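Flavodoxin (Bacteroides uniformis, PDB 4J8P) binds flavin mononucleotide at the strand ends of a parallel sheet and probably serves as a redox or electron-transfer protein of the flavodoxin family. Local coordinates at residues S72-L77 with N99-S104; G86-I89 with A94-I97; K141-N146 with K154-K159. All coordinates share one frame; numbering follows the deposited sequence. Where two conformers were deposited one is given.

Contact 1 (S72-L77 with N99-S104); sequences SKLGSL and NTFIES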
ATOM      1  N   SER A  72      15.495  -3.378   0.503  1.00 25.24           N
ATOM      2  CA  SER A  72      16.261  -3.317   1.747  0.60 25.48           C
ATOM      3  C   SER A  72      15.451  -3.849   2.901  1.00 27.65           C
ATOM      4  O   SER A  72      14.211  -3.855   2.844  1.00 25.78           O
ATOM      5  CB  SER A  72      16.685  -1.875   2.042  0.60 28.64           C
ATOM      6  OG  SER A  72      17.534  -1.348   1.033  0.60 35.78           O
ATOM      7  N   LYS A  73      16.153  -4.288   3.977  1.00 27.75           N
ATOM      8  CA  LYS A  73      15.417  -4.754   5.131  1.00 28.66           C
ATOM      9  C   LYS A  73      14.695  -3.551   5.719  1.00 30.71           C
ATOM     10  O   LYS A  73      15.146  -2.408   5.547  1.00 28.12           O
ATOM     11  CB  LYS A  73      16.311  -5.491   6.156  1.00 34.47           C
ATOM     12  CG  LYS A  73      16.782  -4.709   7.369  1.00 31.42           C
ATOM     13  CD  LYS A  73      17.881  -5.455   8.190  1.00 30.72           C
ATOM     14  CE  LYS A  73      18.922  -6.087   7.298  1.00 39.93           C
ATOM     15  NZ  LYS A  73      20.143  -6.412   8.057  1.00 46.72           N
ATOM     16  N   LEU A  74      13.555  -3.807   6.341  1.00 29.63           N
ATOM     17  CA  LEU A  74      12.736  -2.790   6.969  1.00 30.27           C
ATOM     18  C   LEU A  74      13.396  -2.338   8.249  1.00 35.27           C
ATOM     19  O   LEU A  74      13.952  -3.165   8.973  1.00 36.09           O
ATOM     20  CB  LEU A  74      11.345  -3.374   7.269  1.00 30.79           C
ATOM     21  CG  LEU A  74      10.166  -2.556   6.859  1.00 33.74           C
ATOM     22  CD1 LEU A  74      10.290  -2.111   5.395  1.00 33.42           C
ATOM     23  CD2 LEU A  74       8.899  -3.324   7.115  1.00 31.01           C
ATOM     24  N   GLY A  75      13.382  -1.034   8.495  1.00 31.81           N
ATOM     25  CA  GLY A  75      13.895  -0.467   9.734  1.00 32.57           C
ATOM     26  C   GLY A  75      12.853  -0.648  10.821  1.00 38.10           C
ATOM     27  O   GLY A  75      11.807  -1.271  10.582  1.00 37.78           O
ATOM     28  N   SER A  76      13.105  -0.086  12.012  1.00 35.27           N
ATOM     29  CA  SER A  76      12.165  -0.190  13.130  1.00 34.60           C
ATOM     30  C   SER A  76      10.887   0.616  12.874  1.00 35.51           C
ATOM     31  O   SER A  76      10.954   1.729  12.350  1.00 34.09           O
ATOM     32  CB  SER A  76      12.817   0.280  14.431  1.00 39.39           C
ATOM     33  OG  SER A  76      11.869   0.473  15.468  1.00 42.94           O
ATOM     34  N   LEU A  77       9.727   0.061  13.287  1.00 31.27           N
ATOM     35  CA  LEU A  77       8.427   0.742  13.166  1.00 29.01           C
ATOM     36  C   LEU A  77       7.927   1.179  14.546  1.00 32.73           C
ATOM     37  O   LEU A  77       6.842   1.741  14.659  1.00 32.47           O
ATOM     38  CB  LEU A  77       7.378  -0.155  12.457  1.00 27.85           C
ATOM     39  CG  LEU A  77       7.767  -0.727  11.090  1.00 30.68           C
ATOM     40  CD1 LEU A  77       6.707  -1.707  10.587  1.00 29.95           C
ATOM     41  CD2 LEU A  77       7.989   0.381  10.045  1.00 33.01           C
ATOM     42  N   ASN A  99       2.016  -7.586   0.869  1.00 15.98           N
ATOM     43  CA  ASN A  99       2.104  -8.709   1.809  1.00 16.35           C
ATOM     44  C   ASN A  99       3.560  -8.852   2.297  1.00 17.81           C
ATOM     45  O   ASN A  99       3.792  -9.066   3.490  1.00 18.64           O
ATOM     46  CB  ASN A  99       1.625  -9.994   1.163  1.00 17.13           C
ATOM     47  CG  ASN A  99       0.186  -9.890   0.706  1.00 18.68           C
ATOM     48  OD1 ASN A  99      -0.061  -9.599  -0.456  1.00 19.87           O
ATOM     49  ND2 ASN A  99      -0.755 -10.151   1.611  1.00 18.15           N
ATOM     50  N   THR A 100       4.549  -8.720   1.380  1.00 16.72           N
ATOM     51  CA  THR A 100       5.936  -8.824   1.849  1.00 16.25           C
ATOM     52  C   THR A 100       6.222  -7.758   2.903  1.00 18.37           C
ATOM     53  O   THR A 100       6.822  -8.063   3.935  1.00 19.47           O
ATOM     54  CB  THR A 100       6.906  -8.649   0.673  1.00 16.79           C
ATOM     55  OG1 THR A 100       6.523  -9.540  -0.367  1.00 18.87           O
ATOM     56  CG2 THR A 100       8.372  -8.959   1.094  1.00 19.22           C
ATOM     57  N   PHE A 101       5.779  -6.516   2.638  1.00 15.49           N
ATOM     58  CA  PHE A 101       6.000  -5.404   3.547  1.00 15.52           C
ATOM     59  C   PHE A 101       5.382  -5.693   4.932  1.00 17.64           C
ATOM     60  O   PHE A 101       6.072  -5.572   5.945  1.00 18.26           O
ATOM     61  CB  PHE A 101       5.423  -4.128   2.919  1.00 16.36           C
ATOM     62  CG  PHE A 101       5.470  -2.922   3.801  1.00 17.27           C
ATOM     63  CD1 PHE A 101       6.685  -2.296   4.094  1.00 19.51           C
ATOM     64  CD2 PHE A 101       4.314  -2.432   4.393  1.00 18.40           C
ATOM     65  CE1 PHE A 101       6.729  -1.175   4.942  1.00 19.50           C
ATOM     66  CE2 PHE A 101       4.358  -1.295   5.219  1.00 20.27           C
ATOM     67  CZ  PHE A 101       5.557  -0.675   5.479  1.00 19.20           C
ATOM     68  N   ILE A 102       4.098  -6.058   4.975  1.00 15.60           N
ATOM     69  CA  ILE A 102       3.412  -6.314   6.260  1.00 16.30           C
ATOM     70  C   ILE A 102       4.103  -7.465   7.012  1.00 18.86           C
ATOM     71  O   ILE A 102       4.208  -7.443   8.234  1.00 19.53           O
ATOM     72  CB  ILE A 102       1.908  -6.595   6.007  1.00 18.28           C
ATOM     73  CG1 ILE A 102       1.246  -5.312   5.477  1.00 18.25           C
ATOM     74  CG2 ILE A 102       1.187  -7.153   7.259  1.00 19.70           C
ATOM     75  CD1 ILE A 102      -0.204  -5.551   4.892  1.00 18.70           C
ATOM     76  N   GLU A 103       4.570  -8.462   6.260  1.00 17.38           N
ATOM     77  CA  GLU A 103       5.218  -9.634   6.857  1.00 17.80           C
ATOM     78  C   GLU A 103       6.683  -9.367   7.198  1.00 23.70           C
ATOM     79  O   GLU A 103       7.351 -10.282   7.684  1.00 25.92           O
ATOM     80  CB  GLU A 103       5.081 -10.835   5.925  1.00 18.53           C
ATOM     81  CG  GLU A 103       3.625 -11.279   5.860  1.00 19.83           C
ATOM     82  CD  GLU A 103       3.306 -12.325   4.812  1.00 21.85           C
ATOM     83  OE1 GLU A 103       4.255 -12.941   4.275  1.00 21.50           O
ATOM     84  OE2 GLU A 103       2.100 -12.539   4.541  1.00 21.69           O
ATOM     85  N   SER A 104       7.184  -8.139   6.971  1.00 18.71           N
ATOM     86  CA  SER A 104       8.602  -7.838   7.252  1.00 18.58           C
ATOM     87  C   SER A 104       8.810  -6.878   8.438  1.00 22.65           C
ATOM     88  O   SER A 104       9.951  -6.481   8.719  1.00 23.35           O
ATOM     89  CB  SER A 104       9.263  -7.277   6.001  1.00 20.87           C
ATOM     90  OG  SER A 104       9.247  -8.278   4.983  1.00 21.14           O
TER
HETATM   91  O   HOH W   1      12.502  -6.340   7.693  1.00 35.66           O
HETATM   92  O   HOH W   2      11.022  -3.983  10.825  1.00 39.97           O

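Contact 2 (G86-I89 with A94-I97); sequences GFPI and APRI. With FMN (flavin mononucleotide), chain B.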
ATOM      1  N   GLY A  86      -0.318   2.485   1.103  1.00 15.40           N
ATOM      2  CA  GLY A  86      -0.940   2.775  -0.185  1.00 15.43           C
ATOM      3  C   GLY A  86      -0.455   1.883  -1.298  1.00 16.78           C
ATOM      4  O   GLY A  86       0.713   1.481  -1.308  1.00 15.62           O
ATOM      5  N   PHE A  87      -1.334   1.619  -2.250  1.00 14.02           N
ATOM      6  CA  PHE A  87      -0.951   0.775  -3.389  1.00 14.79           C
ATOM      7  C   PHE A  87      -1.885   0.930  -4.558  1.00 16.19           C
ATOM      8  O   PHE A  87      -3.042   1.290  -4.368  1.00 15.86           O
ATOM      9  CB  PHE A  87      -0.975  -0.726  -2.973  1.00 15.36           C
ATOM     10  CG  PHE A  87      -2.196  -1.113  -2.156  1.00 14.77           C
ATOM     11  CD1 PHE A  87      -2.175  -1.024  -0.764  1.00 15.31           C
ATOM     12  CD2 PHE A  87      -3.364  -1.573  -2.785  1.00 16.24           C
ATOM     13  CE1 PHE A  87      -3.308  -1.337  -0.001  1.00 16.49           C
ATOM     14  CE2 PHE A  87      -4.512  -1.866  -2.031  1.00 16.98           C
ATOM     15  CZ  PHE A  87      -4.467  -1.777  -0.634  1.00 15.35           C
ATOM     16  N   PRO A  88      -1.424   0.594  -5.771  1.00 14.45           N
ATOM     17  CA  PRO A  88      -2.386   0.458  -6.876  1.00 14.78           C
ATOM     18  C   PRO A  88      -3.213  -0.814  -6.724  1.00 17.37           C
ATOM     19  O   PRO A  88      -2.706  -1.778  -6.162  1.00 16.32           O
ATOM     20  CB  PRO A  88      -1.502   0.313  -8.105  1.00 16.37           C
ATOM     21  CG  PRO A  88      -0.213  -0.353  -7.578  1.00 18.43           C
ATOM     22  CD  PRO A  88      -0.042   0.186  -6.152  1.00 15.99           C
ATOM     23  N   ILE A  89      -4.444  -0.836  -7.233  1.00 15.40           N
ATOM     24  CA  ILE A  89      -5.193  -2.085  -7.217  1.00 15.26           C
ATOM     25  C   ILE A  89      -4.717  -2.921  -8.403  1.00 17.69           C
ATOM     26  O   ILE A  89      -4.759  -2.431  -9.537  1.00 18.56           O
ATOM     27  CB  ILE A  89      -6.701  -1.797  -7.342  1.00 16.74           C
ATOM     28  CG1 ILE A  89      -7.238  -1.022  -6.131  1.00 17.45           C
ATOM     29  CG2 ILE A  89      -7.503  -3.101  -7.585  1.00 18.19           C
ATOM     30  CD1 ILE A  89      -7.135  -1.700  -4.825  1.00 20.34           C
ATOM     31  N   ALA A  94      -4.382  -6.042  -3.373  1.00 14.97           N
ATOM     32  CA  ALA A  94      -3.151  -5.340  -3.169  1.00 15.38           C
ATOM     33  C   ALA A  94      -2.050  -6.109  -3.912  1.00 16.77           C
ATOM     34  O   ALA A  94      -2.023  -7.355  -3.856  1.00 16.41           O
ATOM     35  CB  ALA A  94      -2.825  -5.297  -1.673  1.00 15.97           C
ATOM     36  N   PRO A  95      -1.137  -5.405  -4.570  1.00 15.50           N
ATOM     37  CA  PRO A  95       0.044  -6.112  -5.130  1.00 15.55           C
ATOM     38  C   PRO A  95       0.734  -6.937  -4.036  1.00 16.01           C
ATOM     39  O   PRO A  95       0.752  -6.548  -2.856  1.00 15.97           O
ATOM     40  CB  PRO A  95       0.931  -4.971  -5.634  1.00 16.55           C
ATOM     41  CG  PRO A  95      -0.077  -3.839  -5.950  1.00 16.94           C
ATOM     42  CD  PRO A  95      -1.022  -3.939  -4.740  1.00 15.47           C
ATOM     43  N   ARG A  96       1.319  -8.084  -4.414  1.00 15.97           N
ATOM     44  CA  ARG A  96       1.911  -8.986  -3.399  1.00 15.08           C
ATOM     45  C   ARG A  96       3.055  -8.365  -2.584  1.00 15.33           C
ATOM     46  O   ARG A  96       3.309  -8.835  -1.468  1.00 15.75           O
ATOM     47  CB  ARG A  96       2.416 -10.283  -4.046  1.00 16.34           C
ATOM     48  CG  ARG A  96       1.331 -10.987  -4.893  1.00 19.87           C
ATOM     49  CD  ARG A  96       0.046 -11.276  -4.108  1.00 17.34           C
ATOM     50  NE  ARG A  96      -0.854 -12.129  -4.899  1.00 17.35           N
ATOM     51  CZ  ARG A  96      -2.110 -12.427  -4.559  1.00 20.76           C
ATOM     52  NH1 ARG A  96      -2.656 -11.899  -3.456  1.00 18.02           N
ATOM     53  NH2 ARG A  96      -2.820 -13.276  -5.298  1.00 21.32           N
ATOM     54  N   ILE A  97       3.728  -7.339  -3.107  1.00 14.93           N
ATOM     55  CA  ILE A  97       4.797  -6.696  -2.326  1.00 14.62           C
ATOM     56  C   ILE A  97       4.200  -6.081  -1.041  1.00 15.59           C
ATOM     57  O   ILE A  97       4.910  -5.896  -0.068  1.00 17.15           O
ATOM     58  CB  ILE A  97       5.575  -5.680  -3.163  1.00 17.84           C
ATOM     59  CG1 ILE A  97       6.869  -5.292  -2.435  1.00 17.33           C
ATOM     60  CG2 ILE A  97       4.686  -4.454  -3.534  1.00 18.82           C
ATOM     61  CD1 ILE A  97       7.745  -4.407  -3.228  1.00 20.80           C
TER
HETATM   62  N1  FMN B 201      -7.243  -1.095 -12.033  1.00 24.24           N
HETATM   63  C2  FMN B 201      -8.502  -1.474 -11.640  1.00 24.36           C
HETATM   64  O2  FMN B 201      -9.453  -0.687 -11.634  1.00 24.39           O
HETATM   65  N3  FMN B 201      -8.752  -2.813 -11.311  1.00 22.66           N
HETATM   66  C4  FMN B 201      -7.834  -3.847 -11.380  1.00 23.56           C
HETATM   67  O4  FMN B 201      -8.154  -4.976 -11.001  1.00 22.99           O
HETATM   68  C4A FMN B 201      -6.521  -3.450 -11.885  1.00 23.72           C
HETATM   69  N5  FMN B 201      -5.628  -4.393 -12.111  1.00 21.98           N
HETATM   70  C5A FMN B 201      -4.381  -4.008 -12.588  1.00 24.14           C
HETATM   71  C6  FMN B 201      -3.402  -4.995 -12.770  1.00 21.57           C
HETATM   72  C7  FMN B 201      -2.105  -4.668 -13.147  1.00 23.84           C
HETATM   73  C7M FMN B 201      -1.059  -5.750 -13.196  1.00 23.91           C
HETATM   74  C8  FMN B 201      -1.775  -3.319 -13.385  1.00 22.58           C
HETATM   75  C8M FMN B 201      -0.369  -2.904 -13.735  1.00 23.41           C
HETATM   76  C9  FMN B 201      -2.751  -2.341 -13.232  1.00 23.36           C
HETATM   77  C9A FMN B 201      -4.050  -2.658 -12.826  1.00 24.88           C
HETATM   78  N10 FMN B 201      -5.058  -1.671 -12.605  1.00 24.16           N
HETATM   79  C10 FMN B 201      -6.301  -2.030 -12.155  1.00 21.58           C
HETATM   80  C1' FMN B 201      -4.724  -0.246 -12.842  1.00 23.41           C
HETATM   81  C2' FMN B 201      -4.016   0.404 -11.653  1.00 22.81           C
HETATM   82  O2' FMN B 201      -4.631   0.083 -10.406  1.00 19.09           O
HETATM   83  C3' FMN B 201      -3.951   1.928 -11.763  1.00 21.74           C
HETATM   84  O3' FMN B 201      -3.514   2.302 -13.076  1.00 22.78           O
HETATM   85  C4' FMN B 201      -3.064   2.544 -10.676  1.00 21.68           C
HETATM   86  O4' FMN B 201      -3.464   3.902 -10.493  1.00 25.51           O
HETATM   87  C5' FMN B 201      -1.596   2.483 -11.065  1.00 22.98           C
HETATM   88  O5' FMN B 201      -0.883   3.007  -9.941  1.00 20.67           O
HETATM   89  P   FMN B 201       0.665   3.236  -9.881  1.00 18.70           P
HETATM   90  O1P FMN B 201       1.465   2.002 -10.062  1.00 18.36           O
HETATM   91  O2P FMN B 201       0.861   3.879  -8.530  1.00 17.29           O
HETATM   92  O3P FMN B 201       0.996   4.284 -10.950  1.00 23.58           O

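Contact 3 (K141-N146 with K154-K159); sequences KGRLLN and KQWIKK. With SO4 (sulfate ion), chain J.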
ATOM      1  N   LYS A 141     -10.624   1.993   8.526  1.00 16.82           N
ATOM      2  CA  LYS A 141     -11.321   2.000   7.229  0.50 15.65           C
ATOM      3  C   LYS A 141     -10.462   2.647   6.126  1.00 17.95           C
ATOM      4  O   LYS A 141      -9.972   3.773   6.283  1.00 17.94           O
ATOM      5  CB  LYS A 141     -12.671   2.716   7.363  0.50 17.30           C
ATOM      6  CG  LYS A 141     -13.498   2.715   6.076  0.50 15.04           C
ATOM      7  CD  LYS A 141     -14.846   3.426   6.305  0.50 17.04           C
ATOM      8  CE  LYS A 141     -15.691   3.465   5.047  0.50 20.67           C
ATOM      9  NZ  LYS A 141     -17.023   4.104   5.271  0.50 19.83           N
ATOM     10  N   GLY A 142     -10.331   1.926   5.021  1.00 17.17           N
ATOM     11  CA  GLY A 142      -9.525   2.378   3.900  1.00 17.64           C
ATOM     12  C   GLY A 142     -10.260   3.269   2.933  1.00 19.15           C
ATOM     13  O   GLY A 142     -11.462   3.525   3.079  1.00 20.38           O
ATOM     14  N   ARG A 143      -9.519   3.748   1.918  1.00 16.37           N
ATOM     15  CA  ARG A 143     -10.082   4.666   0.949  0.60 16.44           C
ATOM     16  C   ARG A 143      -9.416   4.579  -0.408  1.00 18.27           C
ATOM     17  O   ARG A 143      -8.169   4.550  -0.501  1.00 17.88           O
ATOM     18  CB  ARG A 143      -9.897   6.096   1.479  0.60 18.78           C
ATOM     19  CG  ARG A 143     -10.426   7.216   0.603  0.60 22.44           C
ATOM     20  CD  ARG A 143     -11.921   7.358   0.649  0.60 28.28           C
ATOM     21  NE  ARG A 143     -12.381   8.331  -0.343  0.60 40.59           N
ATOM     22  CZ  ARG A 143     -12.657   9.605  -0.086  0.60 61.82           C
ATOM     23  NH1 ARG A 143     -12.543  10.081   1.146  0.60 50.75           N
ATOM     24  NH2 ARG A 143     -13.063  10.410  -1.057  0.60 55.55           N
ATOM     25  N   LEU A 144     -10.240   4.635  -1.455  1.00 16.55           N
ATOM     26  CA  LEU A 144      -9.758   4.723  -2.820  1.00 17.25           C
ATOM     27  C   LEU A 144      -9.595   6.218  -3.096  1.00 20.76           C
ATOM     28  O   LEU A 144     -10.534   6.987  -2.831  1.00 20.79           O
ATOM     29  CB  LEU A 144     -10.783   4.068  -3.748  1.00 17.69           C
ATOM     30  CG  LEU A 144     -10.405   4.062  -5.224  1.00 19.90           C
ATOM     31  CD1 LEU A 144      -9.297   3.014  -5.513  1.00 19.79           C
ATOM     32  CD2 LEU A 144     -11.653   3.816  -6.099  1.00 20.34           C
ATOM     33  N   LEU A 145      -8.409   6.624  -3.581  1.00 18.11           N
ATOM     34  CA  LEU A 145      -8.061   8.021  -3.831  1.00 17.74           C
ATOM     35  C   LEU A 145      -7.717   8.229  -5.303  1.00 22.80           C
ATOM     36  O   LEU A 145      -6.565   8.532  -5.658  1.00 23.95           O
ATOM     37  CB  LEU A 145      -6.885   8.467  -2.937  1.00 17.48           C
ATOM     38  CG  LEU A 145      -7.152   8.554  -1.417  1.00 20.37           C
ATOM     39  CD1 LEU A 145      -5.838   8.799  -0.667  1.00 20.68           C
ATOM     40  CD2 LEU A 145      -8.156   9.666  -1.091  1.00 21.89           C
ATOM     41  N   ASN A 146      -8.717   8.062  -6.168  1.00 21.56           N
ATOM     42  CA  ASN A 146      -8.540   8.299  -7.608  1.00 22.21           C
ATOM     43  C   ASN A 146      -8.675   9.781  -7.882  1.00 26.95           C
ATOM     44  O   ASN A 146      -9.414  10.460  -7.165  1.00 27.99           O
ATOM     45  CB  ASN A 146      -9.530   7.472  -8.439  1.00 23.29           C
ATOM     46  CG  ASN A 146      -9.071   6.037  -8.521  1.00 25.21           C
ATOM     47  OD1 ASN A 146      -7.886   5.754  -8.330  1.00 21.94           O
ATOM     48  ND2 ASN A 146      -9.971   5.108  -8.878  1.00 24.71           N
ATOM     49  N   LYS A 154      -7.563  16.246   1.790  1.00 27.54           N
ATOM     50  CA  LYS A 154      -7.893  17.059   2.972  1.00 28.55           C
ATOM     51  C   LYS A 154      -9.233  16.598   3.574  1.00 33.60           C
ATOM     52  O   LYS A 154      -9.310  16.401   4.786  1.00 33.30           O
ATOM     53  CB  LYS A 154      -7.953  18.553   2.606  1.00 31.32           C
ATOM     54  CG  LYS A 154      -8.304  19.492   3.768  1.00 40.17           C
ATOM     55  CD  LYS A 154      -8.377  20.951   3.304  1.00 46.09           C
ATOM     56  CE  LYS A 154      -8.936  21.862   4.374  1.00 66.09           C
ATOM     57  NZ  LYS A 154      -8.897  23.296   3.962  1.00 73.92           N
ATOM     58  N   GLN A 155     -10.253  16.385   2.708  1.00 31.12           N
ATOM     59  CA  GLN A 155     -11.610  15.962   3.061  1.00 33.01           C
ATOM     60  C   GLN A 155     -11.611  14.584   3.687  1.00 34.10           C
ATOM     61  O   GLN A 155     -12.304  14.377   4.682  1.00 34.62           O
ATOM     62  CB  GLN A 155     -12.556  16.003   1.836  1.00 35.57           C
ATOM     63  CG  GLN A 155     -12.935  17.441   1.451  1.00 61.60           C
ATOM     64  CD  GLN A 155     -13.933  17.577   0.323  1.00 82.76           C
ATOM     65  OE1 GLN A 155     -14.916  16.831   0.218  1.00 78.74           O
ATOM     66  NE2 GLN A 155     -13.746  18.601  -0.502  1.00 73.44           N
ATOM     67  N   TRP A 156     -10.817  13.644   3.142  1.00 27.82           N
ATOM     68  CA  TRP A 156     -10.732  12.304   3.705  1.00 24.99           C
ATOM     69  C   TRP A 156     -10.128  12.348   5.124  1.00 28.63           C
ATOM     70  O   TRP A 156     -10.643  11.706   6.028  1.00 26.94           O
ATOM     71  CB  TRP A 156      -9.874  11.395   2.794  1.00 22.23           C
ATOM     72  CG  TRP A 156      -9.728  10.000   3.327  1.00 21.95           C
ATOM     73  CD1 TRP A 156     -10.696   9.245   3.920  1.00 24.01           C
ATOM     74  CD2 TRP A 156      -8.507   9.251   3.447  1.00 21.33           C
ATOM     75  NE1 TRP A 156     -10.177   8.039   4.325  1.00 21.66           N
ATOM     76  CE2 TRP A 156      -8.832   8.021   4.065  1.00 22.31           C
ATOM     77  CE3 TRP A 156      -7.186   9.467   3.021  1.00 22.49           C
ATOM     78  CZ2 TRP A 156      -7.886   6.993   4.243  1.00 21.34           C
ATOM     79  CZ3 TRP A 156      -6.248   8.469   3.228  1.00 22.52           C
ATOM     80  CH2 TRP A 156      -6.602   7.241   3.812  1.00 22.31           C
ATOM     81  N   ILE A 157      -9.042  13.114   5.308  1.00 25.96           N
ATOM     82  CA  ILE A 157      -8.337  13.214   6.586  1.00 26.76           C
ATOM     83  C   ILE A 157      -9.129  14.044   7.612  1.00 31.71           C
ATOM     84  O   ILE A 157      -9.172  13.656   8.786  1.00 30.93           O
ATOM     85  CB  ILE A 157      -6.894  13.771   6.344  1.00 29.60           C
ATOM     86  CG1 ILE A 157      -6.089  12.798   5.413  1.00 29.22           C
ATOM     87  CG2 ILE A 157      -6.134  14.048   7.654  1.00 31.62           C
ATOM     88  CD1 ILE A 157      -5.990  11.316   5.914  1.00 27.19           C
ATOM     89  N   LYS A 158      -9.752  15.155   7.191  1.00 31.00           N
ATOM     90  CA  LYS A 158     -10.475  16.010   8.154  1.00 33.51           C
ATOM     91  C   LYS A 158     -11.772  15.360   8.662  1.00 37.91           C
ATOM     92  O   LYS A 158     -12.151  15.608   9.807  1.00 37.72           O
ATOM     93  CB  LYS A 158     -10.761  17.421   7.596  1.00 37.69           C
ATOM     94  CG  LYS A 158     -11.833  17.505   6.509  1.00 60.42           C
ATOM     95  CD  LYS A 158     -12.444  18.899   6.417  1.00 72.84           C
ATOM     96  CE  LYS A 158     -13.232  19.090   5.144  1.00 82.23           C
ATOM     97  NZ  LYS A 158     -12.356  19.506   4.017  1.00 91.21           N
ATOM     98  N   LYS A 159     -12.427  14.519   7.821  1.00 35.09           N
ATOM     99  CA  LYS A 159     -13.680  13.800   8.122  1.00 36.31           C
ATOM    100  C   LYS A 159     -14.741  14.790   8.638  1.00 47.06           C
ATOM    101  O   LYS A 159     -14.921  15.831   7.966  1.00 50.57           O
ATOM    102  CB  LYS A 159     -13.438  12.632   9.105  1.00 37.98           C
ATOM    103  CG  LYS A 159     -12.265  11.763   8.666  1.00 29.83           C
ATOM    104  CD  LYS A 159     -12.239  10.393   9.289  1.00 30.07           C
ATOM    105  CE  LYS A 159     -11.032   9.602   8.825  1.00 33.95           C
ATOM    106  NZ  LYS A 159     -11.023   9.344   7.341  1.00 32.77           N
ATOM    107  OXT LYS A 159     -15.331  14.572   9.723  1.00 52.06           O
TER
HETATM  108  S   SO4 J 209     -18.478   3.522   2.296  0.50 44.04           S
HETATM  109  O1  SO4 J 209     -18.721   2.588   3.386  0.50 41.57           O
HETATM  110  O2  SO4 J 209     -18.339   4.874   2.842  0.50 43.73           O
HETATM  111  O3  SO4 J 209     -17.241   3.136   1.597  0.50 45.12           O
HETATM  112  O4  SO4 J 209     -19.599   3.503   1.349  0.50 46.25           O
HETATM  113  O   HOH W   3     -11.790   5.898   5.037  1.00 25.33           O

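Contact 1 (S72-L77 with N99-S104)
Two waters grip the carbonyl oxygen of Ser-104 and tie it to the loop carrying Leu-74. The first donates to Ser-104 O at 2.8 Å and accepts from Leu-74 N. The second donates to Gly-75 O and reaches Ser-104 O by a weak bond of 3.4 Å.

Beside these waters, the Leu-74 side chain points at the end of helix 96-102. Its two methyls divide the work. CD1 comes to the edge of the Phe-101 ring, near the ring plane, 3.7 Å from CE1, while CD2 touches CE1 as well and also sits 3.7 Å from Ser-104 O. The two side chains run roughly perpendicular. Phe-101 has its CG anti to the backbone N (chi1 175°), which swings the ring toward the loop. The ring also packs on Ala-11 and Ile-85 of the flavodoxin-like sheet, and Tyr-35 touches both it and Leu-74.

Just past the helix, Ser-104 OG donates back to Thr-100 O at 2.7 Å, from 37° above the carbonyl plane. With an alanine in place of Leu-74 both methyls go, and the CE1 edge of Phe-101 would probably lose part of its cover, a gap opening beside Ser-104. Residues 72-77 thus meet the helix end through one apolar side chain and water-carried backbone links, while direct polar ties come earlier in the same loop, from Arg-67 to Glu-103 and from Pro-68 to Thr-100.

Contact 2 (G86-I89 with A94-I97)
Pro-95 CD is the bump here, and the hollow it fills is formed by the Phe-87 side chain and the carbonyl of Pro-88. CD lies 3.7 Å from Phe-87 CB and only 3.1 Å from Pro-88 O, a snug fit of a ring methylene against a carbonyl oxygen. The next atom along, Pro-95 CG, meets Pro-88 CG at 3.8 Å, the two proline rings crossing at a slant. One residue earlier, the methyl of Ala-94 sits over the middle of one face of the Phe-87 ring, in a CH-pi contact with CB 3.9 Å from the ring centroid and 13° off the normal. A chi1 of 44° wedges the phenylalanine CG between its backbone N and C, and sets the ring face against the alanine.

These residues flank the loop that links strand 80-88 to helix 96-102 in a beta-alpha-beta unit of the flavodoxin-like fold. Ala-116 of the next strand and Ala-126 and Leu-130 of helix 124-133 also pack against Phe-87, burying it.

At the strand end the chain turns to the cofactor. Pro-88 puts CB 3.3 Å from O5' of the flavin mononucleotide, beside the ribityl-phosphate arm, and Ile-89 brings CG2 up to the pyrimidine end of the flavin, 3.9 Å from C4. The ribityl hydroxyl O2' donates a hydrogen bond to Ile-89 O at 2.7 Å.

Contact 3 (K141-N146 with K154-K159)
The aliphatic start of the Arg-143 side chain lies over a face of Trp-156, and this pair joins the C-terminal helix 150-158 to strand 138-144, an outermost strand of the parallel sheet in this flavodoxin-like alpha/beta fold. Arg-143 CB makes a CH-pi contact there, 3.7 Å from the centroid of the five-membered ring. Ile-157 CD1 covers the opposite face, displaced toward the rim, so the indole is sandwiched between strand and helix residues.

The arginine and the tryptophan run antiparallel, each passing the other. In the conformer described here, one of two modelled, the Arg-143 chain leaves CB and bends at chi2 (76°), which carries it back along the indole toward the helix. NH1 ends 3.4 Å from Trp-156 CB, and the guanidinium plane stands nearly upright on the indole, 83° from it; the two flat groups are therefore not stacked. Leu-145 comes in from another direction, its side chain roughly perpendicular to that of the tryptophan, with CD1 3.9 Å from CZ3. Ile-113 and Phe-115 of the neighbouring strand and Val-26 of helix 18-30 also pack on the indole, so its hydrocarbon part is buried.

The indole nitrogen faces a water. Lying at the ring edge and in its plane, the water accepts from Trp-156 NE1 at 2.8 Å and donates to Lys-141 O, bridging the helix to the backbone just before Arg-143. The side chain of the C-terminal residue folds back on the helix: Lys-159 NZ donates to Trp-156 O at 2.7 Å, tilted 29° from the carbonyl plane.

Overall arrangement
Along the chain, contact 2 falls within the span that contact 1 brackets, and contact 3 follows both. Contacts 1 and 2 use the two ends of helix 96-102, their centres about 14 Å apart: contact 2 joins the residues just before its start to the end of strand 80-88, contact 1 joins its finish to the loop before that strand. Contact 3 lies on the far side of the chain's centre, about 24 Å from contact 1 between centres, where helix 150-158 covers the other face of the sheet that contact 2 also reaches. Contact 2 alone touches the flavin; contact 1 ties a loop to a helix end and contact 3 a helix to an outermost strand.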